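Alpha-L-rhamnosidase (PDB 4XHC) hydrolyses the glycosidic bonds of terminal alpha-L-rhamnose residues in rhamnosides, as a two-domain enzyme of family GH78. Local coordinates at residues T299-Y304 and W355-I359; S305-V309 and T331-V336; G347-D351 and N366-Q372. One frame throughout, in Å; residues are numbered along the deposited sequence.

Overall arrangement
From the N terminus the chain first builds a beta-rich region and then enters the helical glycosidase domain, where all three contacts lie. Contact 1 closes a loop from the start of helix 302-319 to residues 355-359, beside the bound rhamnose. Contact 2 falls within that loop and pairs helix 302-319 with helix 322-340, its centre about 13 Å from that of contact 1. Contact 3 opens only after contact 2 has closed, tying 347-351 to the start of helix 368-389. It crosses contact 1, because 355-359 lies between its two segments, and the two touch through Lys367 and through Trp356, which packs on Val349 and Ala371.

Contact 1: residues T299-Y304 and W355-I359; sequences TFLFDY and WWVFI. With RAM (alpha-L-rhamnopyranose), chain C.
With CG of Asp303 set between its backbone N and carbonyl carbon (chi1 55°), the carboxylate turns to the 355-359 loop and accepts two successive backbone N-H groups. Phe358 N gives to Asp303 OD1 over 2.9 Å, arriving from above the carboxylate plane, while Ile359 N gives to its OD2 over 3.0 Å on the syn side, though tilted out of the plane. Phe302 swings CG opposite its own N (chi1 -177°), and its ring receives the edge of Trp356 on one face, CZ3 leading, in a T-shaped pair with centroids 5.4 Å apart. Beside it, Phe302 N points almost straight at Trp356 O, 2.8 Å away. The joint thus ties the first turn of a helix in the (alpha/alpha)6 barrel of GH78 enzymes to a loop that lines the sugar pocket. Leu301, the N-cap residue, splits its branches: CD2 sits over the centre of the six-membered ring of Trp355, 4.0 Å from its centroid, and CD1 meets Phe358 CB at 4.1 Å. Tyr304 OH donates to rhamnose O4 over 2.6 Å, with O4 near the plane of the tyrosine ring. The sugar's methyl carbon C6 rests over one face of Phe358 and at the edge of Trp355, 3.9 Å from CZ2 of that indole.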
loop_
_atom_site.group_PDB
_atom_site.type_symbol
_atom_site.label_atom_id
_atom_site.label_comp_id
_atom_site.label_asym_id
_atom_site.label_seq_id
_atom_site.Cartn_x
_atom_site.Cartn_y
_atom_site.Cartn_z
ATOM N N THR A 299 9.286 12.278 -27.289
ATOM C CA THR A 299 8.547 13.535 -27.412
ATOM C C THR A 299 9.519 14.576 -27.916
ATOM O O THR A 299 10.574 14.772 -27.319
ATOM C CB THR A 299 8.001 13.991 -26.044
ATOM O OG1 THR A 299 7.052 13.034 -25.573
ATOM C CG2 THR A 299 7.333 15.357 -26.130
ATOM N N PHE A 300 9.181 15.234 -29.019
ATOM C CA PHE A 300 10.113 16.159 -29.661
ATOM C C PHE A 300 9.450 17.499 -29.877
ATOM O O PHE A 300 8.400 17.566 -30.487
ATOM C CB PHE A 300 10.619 15.561 -30.972
ATOM C CG PHE A 300 11.356 14.271 -30.774
ATOM C CD1 PHE A 300 12.700 14.276 -30.406
ATOM C CD2 PHE A 300 10.699 13.052 -30.904
ATOM C CE1 PHE A 300 13.381 13.088 -30.197
ATOM C CE2 PHE A 300 11.378 11.862 -30.701
ATOM C CZ PHE A 300 12.717 11.878 -30.340
ATOM N N LEU A 301 10.091 18.553 -29.368
ATOM C CA LEU A 301 9.579 19.913 -29.437
ATOM C C LEU A 301 10.557 20.865 -30.144
ATOM O O LEU A 301 11.742 20.924 -29.832
ATOM C CB LEU A 301 9.268 20.418 -28.029
ATOM C CG LEU A 301 8.058 19.770 -27.335
ATOM C CD1 LEU A 301 8.078 20.045 -25.843
ATOM C CD2 LEU A 301 6.734 20.242 -27.932
ATOM N N PHE A 302 10.042 21.609 -31.112
ATOM C CA PHE A 302 10.830 22.556 -31.895
ATOM C C PHE A 302 11.656 23.480 -31.005
ATOM O O PHE A 302 12.856 23.641 -31.230
ATOM C CB PHE A 302 9.878 23.360 -32.770
ATOM C CG PHE A 302 10.547 24.341 -33.704
ATOM C CD1 PHE A 302 11.041 23.931 -34.940
ATOM C CD2 PHE A 302 10.604 25.691 -33.380
ATOM C CE1 PHE A 302 11.606 24.840 -35.818
ATOM C CE2 PHE A 302 11.179 26.600 -34.247
ATOM C CZ PHE A 302 11.680 26.175 -35.469
ATOM N N ASP A 303 11.022 24.063 -29.988
ATOM C CA ASP A 303 11.685 25.069 -29.150
ATOM C C ASP A 303 12.692 24.464 -28.180
ATOM O O ASP A 303 13.813 24.961 -28.058
ATOM C CB ASP A 303 10.687 26.007 -28.419
ATOM C CG ASP A 303 9.639 25.272 -27.575
ATOM O OD1 ASP A 303 9.321 24.090 -27.849
ATOM O OD2 ASP A 303 9.078 25.917 -26.659
ATOM N N TYR A 304 12.302 23.381 -27.516
ATOM C CA TYR A 304 13.190 22.696 -26.575
ATOM C C TYR A 304 14.450 22.149 -27.246
ATOM O O TYR A 304 15.531 22.173 -26.654
ATOM C CB TYR A 304 12.439 21.572 -25.851
ATOM C CG TYR A 304 11.561 22.040 -24.711
ATOM C CD1 TYR A 304 11.045 23.332 -24.685
ATOM C CD2 TYR A 304 11.224 21.183 -23.676
ATOM C CE1 TYR A 304 10.250 23.761 -23.649
ATOM C CE2 TYR A 304 10.413 21.610 -22.644
ATOM C CZ TYR A 304 9.931 22.897 -22.643
ATOM O OH TYR A 304 9.133 23.350 -21.623
ATOM N N TRP A 355 1.219 19.250 -31.542
ATOM C CA TRP A 355 1.984 19.857 -30.435
ATOM C C TRP A 355 3.477 19.825 -30.774
ATOM O O TRP A 355 4.268 19.098 -30.173
ATOM C CB TRP A 355 1.676 19.112 -29.130
ATOM C CG TRP A 355 2.117 19.805 -27.854
ATOM C CD1 TRP A 355 1.809 21.073 -27.451
ATOM C CD2 TRP A 355 2.912 19.238 -26.807
ATOM N NE1 TRP A 355 2.387 21.342 -26.228
ATOM C CE2 TRP A 355 3.069 20.230 -25.812
ATOM C CE3 TRP A 355 3.518 17.990 -26.618
ATOM C CZ2 TRP A 355 3.806 20.012 -24.654
ATOM C CZ3 TRP A 355 4.249 17.773 -25.473
ATOM C CH2 TRP A 355 4.386 18.777 -24.502
ATOM N N TRP A 356 3.841 20.642 -31.759
ATOM C CA TRP A 356 5.169 20.622 -32.367
ATOM C C TRP A 356 6.161 21.561 -31.692
ATOM O O TRP A 356 7.366 21.413 -31.863
ATOM C CB TRP A 356 5.073 20.946 -33.861
ATOM C CG TRP A 356 4.521 22.316 -34.203
ATOM C CD1 TRP A 356 3.212 22.665 -34.313
ATOM C CD2 TRP A 356 5.278 23.491 -34.513
ATOM N NE1 TRP A 356 3.100 23.992 -34.648
ATOM C CE2 TRP A 356 4.354 24.523 -34.784
ATOM C CE3 TRP A 356 6.651 23.770 -34.593
ATOM C CZ2 TRP A 356 4.758 25.817 -35.126
ATOM C CZ3 TRP A 356 7.055 25.056 -34.924
ATOM C CH2 TRP A 356 6.109 26.065 -35.189
ATOM N N VAL A 357 5.642 22.521 -30.936
ATOM C CA VAL A 357 6.440 23.476 -30.180
ATOM C C VAL A 357 5.675 23.801 -28.882
ATOM O O VAL A 357 4.444 23.763 -28.859
ATOM C CB VAL A 357 6.693 24.741 -31.014
ATOM C CG1 VAL A 357 5.393 25.426 -31.395
ATOM C CG2 VAL A 357 7.619 25.708 -30.286
ATOM N N PHE A 358 6.383 24.100 -27.794
ATOM C CA PHE A 358 5.697 24.314 -26.516
ATOM C C PHE A 358 5.256 25.758 -26.235
ATOM O O PHE A 358 4.067 26.047 -26.232
ATOM C CB PHE A 358 6.508 23.790 -25.328
ATOM C CG PHE A 358 5.880 24.134 -24.015
ATOM C CD1 PHE A 358 4.618 23.653 -23.702
ATOM C CD2 PHE A 358 6.509 24.987 -23.124
ATOM C CE1 PHE A 358 4.010 23.987 -22.510
ATOM C CE2 PHE A 358 5.898 25.330 -21.923
ATOM C CZ PHE A 358 4.648 24.827 -21.618
ATOM N N ILE A 359 6.215 26.638 -25.952
ATOM C CA ILE A 359 5.956 28.066 -25.675
ATOM C C ILE A 359 5.259 28.376 -24.347
ATOM O O ILE A 359 5.801 29.135 -23.549
ATOM C CB ILE A 359 5.172 28.752 -26.805
ATOM C CG1 ILE A 359 5.801 28.444 -28.177
ATOM C CG2 ILE A 359 5.094 30.251 -26.563
ATOM C CD1 ILE A 359 7.232 28.901 -28.355
HETATM C C1 RAM C . 4.987 19.801 -18.598
HETATM C C2 RAM C . 5.780 20.416 -17.461
HETATM C C3 RAM C . 7.207 20.696 -17.894
HETATM C C4 RAM C . 7.201 21.274 -19.298
HETATM C C5 RAM C . 6.730 20.200 -20.265
HETATM C C6 RAM C . 5.984 20.753 -21.454
HETATM O O1 RAM C . 4.206 18.797 -18.079
HETATM O O2 RAM C . 5.145 21.645 -17.147
HETATM O O3 RAM C . 7.838 21.611 -16.997
HETATM O O4 RAM C . 8.503 21.686 -19.669
HETATM O O5 RAM C . 5.857 19.269 -19.590
#

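Contact 2: residues S305-V309 and T331-V336; sequences SLFFV and TARRQV
Ser305 meets Gln335 where two consecutive helices, 302-319 and 322-340, fold back on each other as a helical hairpin within the (alpha/alpha)6 barrel domain. The two short segments run roughly antiparallel, at 136°, with their axes 8.2 Å apart at closest approach.

The polar part is concentrated on one carboxamide. Ser305 OG donates to Gln335 OE1 over 2.7 Å, in the carbonyl plane and on a lone pair. A bend at chi2 (-40°) curls the glutamine back along its own helix, and NE2 reaches Thr331 O over 3.0 Å. That carbonyl also takes the backbone N of Gln335, the two donors arriving from opposite faces of its plane. Beyond the pair, the loop between strands 277-279 and 287-289 adds Val284 N to OE1 and Gly282 O to NE2, so each end of this buried amide has two partners and its rotation is well defined.

The aromatic part belongs to Phe308, which turns one ring face to Thr331. The methyl CG2 lies 3.8 Å from the ring centroid, displaced toward the rim, in a CH-pi contact, while helix 264-276 also packs against Phe308.

The aliphatic part centres on Val309. Its CG2 touches both Ala332 CB and Val336 CG2, 4.0 Å from each, and stands 3.6 Å from Ala332 O.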
loop_
_atom_site.group_PDB
_atom_site.type_symbol
_atom_site.label_atom_id
_atom_site.label_comp_id
_atom_site.label_asym_id
_atom_site.label_seq_id
_atom_site.Cartn_x
_atom_site.Cartn_y
_atom_site.Cartn_z
ATOM N N SER A 305 14.318 21.668 -28.477
ATOM C CA SER A 305 15.483 21.241 -29.251
ATOM C C SER A 305 16.450 22.405 -29.474
ATOM O O SER A 305 17.631 22.300 -29.178
ATOM C CB SER A 305 15.061 20.639 -30.599
ATOM O OG SER A 305 16.132 20.683 -31.522
ATOM N N LEU A 306 15.929 23.518 -29.977
ATOM C CA LEU A 306 16.744 24.709 -30.198
ATOM C C LEU A 306 17.372 25.260 -28.919
ATOM O O LEU A 306 18.426 25.883 -28.976
ATOM C CB LEU A 306 15.919 25.809 -30.857
ATOM C CG LEU A 306 15.640 25.597 -32.338
ATOM C CD1 LEU A 306 14.428 26.404 -32.779
ATOM C CD2 LEU A 306 16.865 25.945 -33.175
ATOM N N PHE A 307 16.728 25.040 -27.773
ATOM C CA PHE A 307 17.248 25.546 -26.509
ATOM C C PHE A 307 18.530 24.845 -26.085
ATOM O O PHE A 307 19.272 25.379 -25.265
ATOM C CB PHE A 307 16.214 25.450 -25.377
ATOM C CG PHE A 307 15.060 26.419 -25.493
ATOM C CD1 PHE A 307 15.222 27.684 -26.031
ATOM C CD2 PHE A 307 13.810 26.068 -25.006
ATOM C CE1 PHE A 307 14.150 28.558 -26.120
ATOM C CE2 PHE A 307 12.736 26.941 -25.080
ATOM C CZ PHE A 307 12.906 28.188 -25.642
ATOM N N PHE A 308 18.804 23.675 -26.647
ATOM C CA PHE A 308 20.100 23.048 -26.442
ATOM C C PHE A 308 21.226 24.034 -26.769
ATOM O O PHE A 308 22.237 24.101 -26.060
ATOM C CB PHE A 308 20.245 21.794 -27.303
ATOM C CG PHE A 308 21.473 20.988 -26.991
ATOM C CD1 PHE A 308 21.444 20.009 -26.007
ATOM C CD2 PHE A 308 22.665 21.215 -27.669
ATOM C CE1 PHE A 308 22.578 19.269 -25.713
ATOM C CE2 PHE A 308 23.801 20.480 -27.378
ATOM C CZ PHE A 308 23.757 19.504 -26.402
ATOM N N VAL A 309 21.039 24.816 -27.827
ATOM C CA VAL A 309 22.046 25.784 -28.230
ATOM C C VAL A 309 22.241 26.838 -27.152
ATOM O O VAL A 309 23.387 27.166 -26.810
ATOM C CB VAL A 309 21.676 26.504 -29.540
ATOM C CG1 VAL A 309 22.743 27.527 -29.912
ATOM C CG2 VAL A 309 21.479 25.500 -30.666
ATOM N N THR A 331 26.228 18.619 -31.807
ATOM C CA THR A 331 24.842 18.404 -31.379
ATOM C C THR A 331 24.032 19.712 -31.530
ATOM O O THR A 331 22.939 19.710 -32.102
ATOM C CB THR A 331 24.748 17.856 -29.924
ATOM O OG1 THR A 331 25.325 16.550 -29.847
ATOM C CG2 THR A 331 23.302 17.730 -29.464
ATOM N N ALA A 332 24.583 20.824 -31.035
ATOM C CA ALA A 332 23.925 22.136 -31.128
ATOM C C ALA A 332 23.662 22.519 -32.572
ATOM O O ALA A 332 22.537 22.878 -32.926
ATOM C CB ALA A 332 24.768 23.207 -30.462
ATOM N N ARG A 333 24.701 22.431 -33.402
ATOM C CA ARG A 333 24.595 22.748 -34.821
ATOM C C ARG A 333 23.502 21.937 -35.512
ATOM O O ARG A 333 22.781 22.461 -36.359
ATOM C CB ARG A 333 25.928 22.498 -35.531
ATOM C CG ARG A 333 25.908 22.771 -37.031
ATOM C CD ARG A 333 27.203 22.346 -37.681
ATOM N NE ARG A 333 27.389 20.905 -37.578
ATOM C CZ ARG A 333 28.569 20.284 -37.562
ATOM N NH1 ARG A 333 29.711 20.957 -37.638
ATOM N NH2 ARG A 333 28.610 18.966 -37.463
ATOM N N ARG A 334 23.388 20.658 -35.165
ATOM C CA ARG A 334 22.395 19.779 -35.790
ATOM C C ARG A 334 20.963 20.204 -35.455
ATOM O O ARG A 334 20.055 20.033 -36.274
ATOM C CB ARG A 334 22.627 18.327 -35.365
ATOM C CG ARG A 334 21.812 17.303 -36.136
ATOM C CD ARG A 334 22.565 16.733 -37.331
ATOM N NE ARG A 334 21.698 15.822 -38.080
ATOM C CZ ARG A 334 20.844 16.187 -39.041
ATOM N NH1 ARG A 334 20.738 17.457 -39.426
ATOM N NH2 ARG A 334 20.084 15.273 -39.634
ATOM N N GLN A 335 20.758 20.762 -34.263
ATOM C CA GLN A 335 19.425 21.227 -33.881
ATOM C C GLN A 335 18.994 22.382 -34.783
ATOM O O GLN A 335 17.824 22.493 -35.148
ATOM C CB GLN A 335 19.371 21.659 -32.409
ATOM C CG GLN A 335 19.804 20.607 -31.391
ATOM C CD GLN A 335 19.318 19.199 -31.709
ATOM O OE1 GLN A 335 18.125 18.918 -31.668
ATOM N NE2 GLN A 335 20.248 18.299 -31.994
ATOM N N VAL A 336 19.957 23.222 -35.153
ATOM C CA VAL A 336 19.707 24.328 -36.063
ATOM C C VAL A 336 19.457 23.835 -37.485
ATOM O O VAL A 336 18.539 24.309 -38.122
ATOM C CB VAL A 336 20.870 25.335 -36.048
ATOM C CG1 VAL A 336 20.625 26.447 -37.054
ATOM C CG2 VAL A 336 21.054 25.916 -34.654
#

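Contact 3: residues G347-D351 and N366-Q372; sequences GVVRD and NKQAAAQ
The flat carboxamide of Gln372 bridges two backbone groups of the 347-351 segment. NE2 donates to Gly347 O over 3.2 Å, with the acceptor lying in the amide plane, while OE1 accepts Val349 N over 2.9 Å, the donor slightly tilted from that plane. Val349 CG2 comes alongside the same oxygen. A bend at chi2 (81°) turns the Gln372 amide to this position. Gln368, by contrast, reaches out with its chain extended, and NE2 meets Val349 O over 2.8 Å nearly along the C=O axis, with Val349 O in the plane of the Gln368 amide. The third amide, that of Asn366, stands at 65° to the carboxylate of Asp351; Asn366 ND2 donates to Asp351 OD2 over 2.8 Å, on the syn side but well out of the carboxylate plane.

Loop 347-351 is thereby fastened to the first turns of helix 368-389 of the (alpha/alpha)6 barrel. Asn366 also serves the helix start itself, since its OD1 accepts Gln368 N in a capping bond over 3.2 Å and takes Ser422 OG as well. Both glutamine amides have further partners: Gln368 OE1 takes Gly423 N, and Gln372 NE2, besides Gly347 O, gives to Leu404 O. Apolar contact is slight, with Val349 CG1 4.4 Å from Ala371 CB.

Three of the four cross-segment bonds join neutral amides to main-chain N or O, so the helix reads mainly the backbone course of the loop, and Asp351 alone brings a charged group to these bonds.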
loop_
_atom_site.group_PDB
_atom_site.type_symbol
_atom_site.label_atom_id
_atom_site.label_comp_id
_atom_site.label_asym_id
_atom_site.label_seq_id
_atom_site.Cartn_x
_atom_site.Cartn_y
_atom_site.Cartn_z
ATOM N N GLY A 347 10.958 32.069 -45.781
ATOM C CA GLY A 347 11.731 32.173 -44.536
ATOM C C GLY A 347 10.882 32.289 -43.288
ATOM O O GLY A 347 11.397 32.648 -42.223
ATOM N N VAL A 348 9.594 31.967 -43.404
ATOM C CA VAL A 348 8.702 31.924 -42.243
ATOM C C VAL A 348 8.415 30.485 -41.850
ATOM O O VAL A 348 8.172 29.640 -42.704
ATOM C CB VAL A 348 7.355 32.589 -42.547
ATOM C CG1 VAL A 348 6.507 32.644 -41.292
ATOM C CG2 VAL A 348 7.555 33.982 -43.128
ATOM N N VAL A 349 8.447 30.211 -40.558
ATOM C CA VAL A 349 8.194 28.861 -40.017
ATOM C C VAL A 349 6.763 28.396 -40.281
ATOM O O VAL A 349 5.825 29.124 -39.987
ATOM C CB VAL A 349 8.447 28.854 -38.498
ATOM C CG1 VAL A 349 7.873 27.619 -37.849
ATOM C CG2 VAL A 349 9.933 28.934 -38.210
ATOM N N ARG A 350 6.602 27.186 -40.821
ATOM C CA ARG A 350 5.275 26.625 -41.096
ATOM C C ARG A 350 4.507 26.362 -39.817
ATOM O O ARG A 350 5.073 25.908 -38.833
ATOM C CB ARG A 350 5.373 25.295 -41.842
ATOM C CG ARG A 350 5.700 25.418 -43.308
ATOM C CD ARG A 350 5.692 24.060 -43.996
ATOM N NE ARG A 350 6.672 24.028 -45.089
ATOM C CZ ARG A 350 7.932 23.588 -44.988
ATOM N NH1 ARG A 350 8.415 23.106 -43.841
ATOM N NH2 ARG A 350 8.719 23.628 -46.057
ATOM N N ASP A 351 3.203 26.601 -39.861
ATOM C CA ASP A 351 2.330 26.376 -38.720
ATOM C C ASP A 351 1.632 25.019 -38.864
ATOM O O ASP A 351 1.450 24.535 -39.967
ATOM C CB ASP A 351 1.308 27.521 -38.647
ATOM C CG ASP A 351 0.486 27.509 -37.373
ATOM O OD1 ASP A 351 0.993 27.090 -36.303
ATOM O OD2 ASP A 351 -0.674 27.957 -37.450
ATOM N N ASN A 366 -1.944 30.159 -30.880
ATOM C CA ASN A 366 -1.265 29.884 -32.133
ATOM C C ASN A 366 0.213 30.178 -31.995
ATOM O O ASN A 366 0.603 31.289 -31.632
ATOM C CB ASN A 366 -1.816 30.705 -33.290
ATOM C CG ASN A 366 -1.130 30.358 -34.598
ATOM O OD1 ASN A 366 -0.038 30.854 -34.899
ATOM N ND2 ASN A 366 -1.738 29.454 -35.356
ATOM N N LYS A 367 1.038 29.201 -32.341
ATOM C CA LYS A 367 2.446 29.232 -31.950
ATOM C C LYS A 367 3.444 29.680 -33.016
ATOM O O LYS A 367 4.630 29.773 -32.740
ATOM C CB LYS A 367 2.817 27.859 -31.396
ATOM C CG LYS A 367 2.273 27.688 -29.992
ATOM C CD LYS A 367 2.036 26.247 -29.636
ATOM C CE LYS A 367 1.539 26.147 -28.217
ATOM N NZ LYS A 367 1.864 24.805 -27.681
ATOM N N GLN A 368 2.969 30.002 -34.208
ATOM C CA GLN A 368 3.867 30.300 -35.329
ATOM C C GLN A 368 4.832 31.451 -35.077
ATOM O O GLN A 368 6.022 31.311 -35.281
ATOM C CB GLN A 368 3.052 30.597 -36.575
ATOM C CG GLN A 368 3.869 31.164 -37.708
ATOM C CD GLN A 368 3.048 31.337 -38.968
ATOM O OE1 GLN A 368 2.074 32.103 -39.005
ATOM N NE2 GLN A 368 3.454 30.649 -40.020
ATOM N N ALA A 369 4.317 32.595 -34.650
ATOM C CA ALA A 369 5.154 33.791 -34.455
ATOM C C ALA A 369 6.172 33.602 -33.329
ATOM O O ALA A 369 7.323 33.989 -33.464
ATOM C CB ALA A 369 4.289 35.013 -34.183
ATOM N N ALA A 370 5.735 33.022 -32.214
ATOM C CA ALA A 370 6.630 32.745 -31.096
ATOM C C ALA A 370 7.741 31.796 -31.515
ATOM O O ALA A 370 8.887 32.003 -31.156
ATOM C CB ALA A 370 5.858 32.168 -29.918
ATOM N N ALA A 371 7.396 30.759 -32.276
ATOM C CA ALA A 371 8.385 29.822 -32.803
ATOM C C ALA A 371 9.399 30.506 -33.735
ATOM O O ALA A 371 10.589 30.211 -33.686
ATOM C CB ALA A 371 7.691 28.687 -33.535
ATOM N N GLN A 372 8.929 31.420 -34.573
ATOM C CA GLN A 372 9.819 32.200 -35.419
ATOM C C GLN A 372 10.835 32.947 -34.555
ATOM O O GLN A 372 12.025 32.994 -34.882
ATOM C CB GLN A 372 9.011 33.188 -36.265
ATOM C CG GLN A 372 9.828 34.020 -37.255
ATOM C CD GLN A 372 10.173 33.293 -38.543
ATOM O OE1 GLN A 372 9.675 32.208 -38.817
ATOM N NE2 GLN A 372 10.994 33.926 -39.368
#